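PDB 5JOS: cyclohexadienyl dehydratase from Synthetic construct, which probably catalyses the dehydration, with loss of carbon dioxide, of prephenate to phenylpyruvate and of arogenate to phenylalanine on a periplasmic binding protein scaffold. Local coordinates for residues N225-L228 with D229-Q233. Residues are numbered along the deposited sequence; the frame is centred on the assembly and turned at random.
Sequences NQWL and DQMKQ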
loop_
_atom_site.group_PDB
_atom_site.type_symbol
_atom_site.label_atom_id
_atom_site.label_comp_id
_atom_site.label_asym_id
_atom_site.label_seq_id
_atom_site.Cartn_x
_atom_site.Cartn_y
_atom_site.Cartn_z
ATOM N N ASN A 225 2.471 16.082 -2.632
ATOM C CA ASN A 225 1.186 16.022 -1.980
ATOM C C ASN A 225 0.054 16.618 -2.776
ATOM O O ASN A 225 -1.065 16.069 -2.804
ATOM C CB ASN A 225 1.248 16.682 -0.584
ATOM C CG ASN A 225 1.974 15.754 0.460
ATOM O OD1 ASN A 225 2.099 14.570 0.249
ATOM N ND2 ASN A 225 2.436 16.311 1.547
ATOM N N GLN A 226 0.268 17.786 -3.364
ATOM C CA GLN A 226 -0.737 18.299 -4.309
ATOM C C GLN A 226 -0.921 17.348 -5.484
ATOM O O GLN A 226 -2.004 17.106 -5.968
ATOM C CB GLN A 226 -0.253 19.584 -4.879
ATOM C CG GLN A 226 -0.298 20.684 -3.862
ATOM C CD GLN A 226 0.698 21.739 -4.196
ATOM O OE1 GLN A 226 1.494 21.643 -5.145
ATOM N NE2 GLN A 226 0.641 22.785 -3.445
ATOM N N TRP A 227 0.136 16.797 -5.958
ATOM C CA TRP A 227 -0.051 15.884 -7.071
ATOM C C TRP A 227 -0.797 14.580 -6.715
ATOM O O TRP A 227 -1.659 14.094 -7.500
ATOM C CB TRP A 227 1.248 15.536 -7.604
ATOM C CG TRP A 227 1.168 14.609 -8.629
ATOM C CD1 TRP A 227 0.694 14.824 -9.900
ATOM C CD2 TRP A 227 1.549 13.240 -8.566
ATOM N NE1 TRP A 227 0.793 13.671 -10.616
ATOM C CE2 TRP A 227 1.279 12.681 -9.815
ATOM C CE3 TRP A 227 2.054 12.443 -7.576
ATOM C CZ2 TRP A 227 1.569 11.427 -10.106
ATOM C CZ3 TRP A 227 2.321 11.113 -7.880
ATOM C CH2 TRP A 227 2.058 10.624 -9.094
ATOM N N LEU A 228 -0.560 14.081 -5.504
ATOM C CA LEU A 228 -1.276 12.860 -5.050
ATOM C C LEU A 228 -2.716 13.095 -4.912
ATOM O O LEU A 228 -3.530 12.301 -5.297
ATOM C CB LEU A 228 -0.847 12.444 -3.667
ATOM C CG LEU A 228 0.390 11.699 -3.613
ATOM C CD1 LEU A 228 0.673 11.346 -2.158
ATOM C CD2 LEU A 228 0.120 10.417 -4.372
ATOM N N ASP A 229 -3.050 14.234 -4.354
ATOM C CA ASP A 229 -4.419 14.549 -4.204
ATOM C C ASP A 229 -5.073 14.706 -5.587
ATOM O O ASP A 229 -6.236 14.330 -5.775
ATOM C CB ASP A 229 -4.599 15.775 -3.363
ATOM C CG ASP A 229 -6.003 16.302 -3.444
ATOM O OD1 ASP A 229 -6.285 17.127 -4.295
ATOM O OD2 ASP A 229 -6.880 15.837 -2.722
ATOM N N GLN A 230 -4.354 15.239 -6.565
ATOM C CA GLN A 230 -4.936 15.357 -7.880
ATOM C C GLN A 230 -5.192 13.986 -8.500
ATOM O O GLN A 230 -6.193 13.714 -9.097
ATOM C CB GLN A 230 -3.972 16.122 -8.769
ATOM C CG GLN A 230 -4.260 16.043 -10.239
ATOM C CD GLN A 230 -3.378 17.000 -11.033
ATOM O OE1 GLN A 230 -3.692 18.196 -11.179
ATOM N NE2 GLN A 230 -2.288 16.469 -11.572
ATOM N N MET A 231 -4.226 13.137 -8.322
ATOM C CA MET A 231 -4.289 11.765 -8.693
ATOM C C MET A 231 -5.466 10.990 -8.055
ATOM O O MET A 231 -6.178 10.196 -8.714
ATOM C CB MET A 231 -3.004 11.229 -8.224
ATOM C CG MET A 231 -2.467 10.119 -8.957
ATOM S SD MET A 231 -1.671 10.398 -10.559
ATOM C CE MET A 231 -0.704 8.926 -10.336
ATOM N N LYS A 232 -5.689 11.223 -6.780
ATOM C CA LYS A 232 -6.904 10.673 -6.160
ATOM C C LYS A 232 -8.147 11.178 -6.816
ATOM O O LYS A 232 -9.027 10.402 -7.181
ATOM C CB LYS A 232 -6.973 10.952 -4.669
ATOM C CG LYS A 232 -6.089 9.972 -3.958
ATOM C CD LYS A 232 -5.601 10.459 -2.620
ATOM C CE LYS A 232 -4.135 10.076 -2.516
ATOM N NZ LYS A 232 -3.776 9.745 -1.120
ATOM N N GLN A 233 -8.207 12.490 -6.969
ATOM C CA GLN A 233 -9.423 13.139 -7.417
ATOM C C GLN A 233 -9.819 12.702 -8.784
ATOM O O GLN A 233 -11.001 12.492 -9.027
ATOM C CB GLN A 233 -9.293 14.678 -7.405
ATOM C CG GLN A 233 -9.452 15.252 -6.011
ATOM C CD GLN A 233 -10.896 15.151 -5.535
ATOM O OE1 GLN A 233 -11.234 14.292 -4.716
ATOM N NE2 GLN A 233 -11.770 16.010 -6.077
#
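Met231 lays the end of its side chain against the indole of Trp227, one turn earlier on the same helix. The methionine runs alongside the indole, both leaving the helix in the same direction. The sulfur Met231 SD sits 4.2 Å from the centroid of the Trp227 six-membered ring, 42° off the ring normal, an oblique Met-aromatic contact. Beyond it the methyl Met231 CE reaches 3.4 Å from Trp227 CZ2 and also touches CH2. Trp227 has CG anti to its own nitrogen, and the bend at Met231 chi2, 77°, turns SD and CE onto the benzo part of the indole. Near the pyrrole part, Gln230 NE2 comes within 3.8 Å of Trp227 CD1; the extended glutamine crosses the indole at about a right angle, its amide turned 73° from the ring plane. Farther round the helix, the aliphatic chain of Lys232 folds back over the preceding turn, with Lys232 CE 3.6 Å from Leu228 O. That oxygen accepts the backbone bond from Lys232 N at 2.8 Å, while Met231 N donates to Trp227 O at 2.9 Å, the i to i+4 helical bond that sets the two residues one turn apart.

Trp227 and Met231 press on helix 48-60, where Ser55 meets both; Leu228, Met231 and Lys232 also meet Tyr237 of helix 236-245. Lys232 NZ is hydrogen-bonded to Pro105 O, and Asn225 OD1 to Asp104 N. The whole is an i to i+4 Met-aromatic pair on an amphipathic alpha-helix, packed against helices 48-60 and 236-245 of a family 3 solute-binding protein fold.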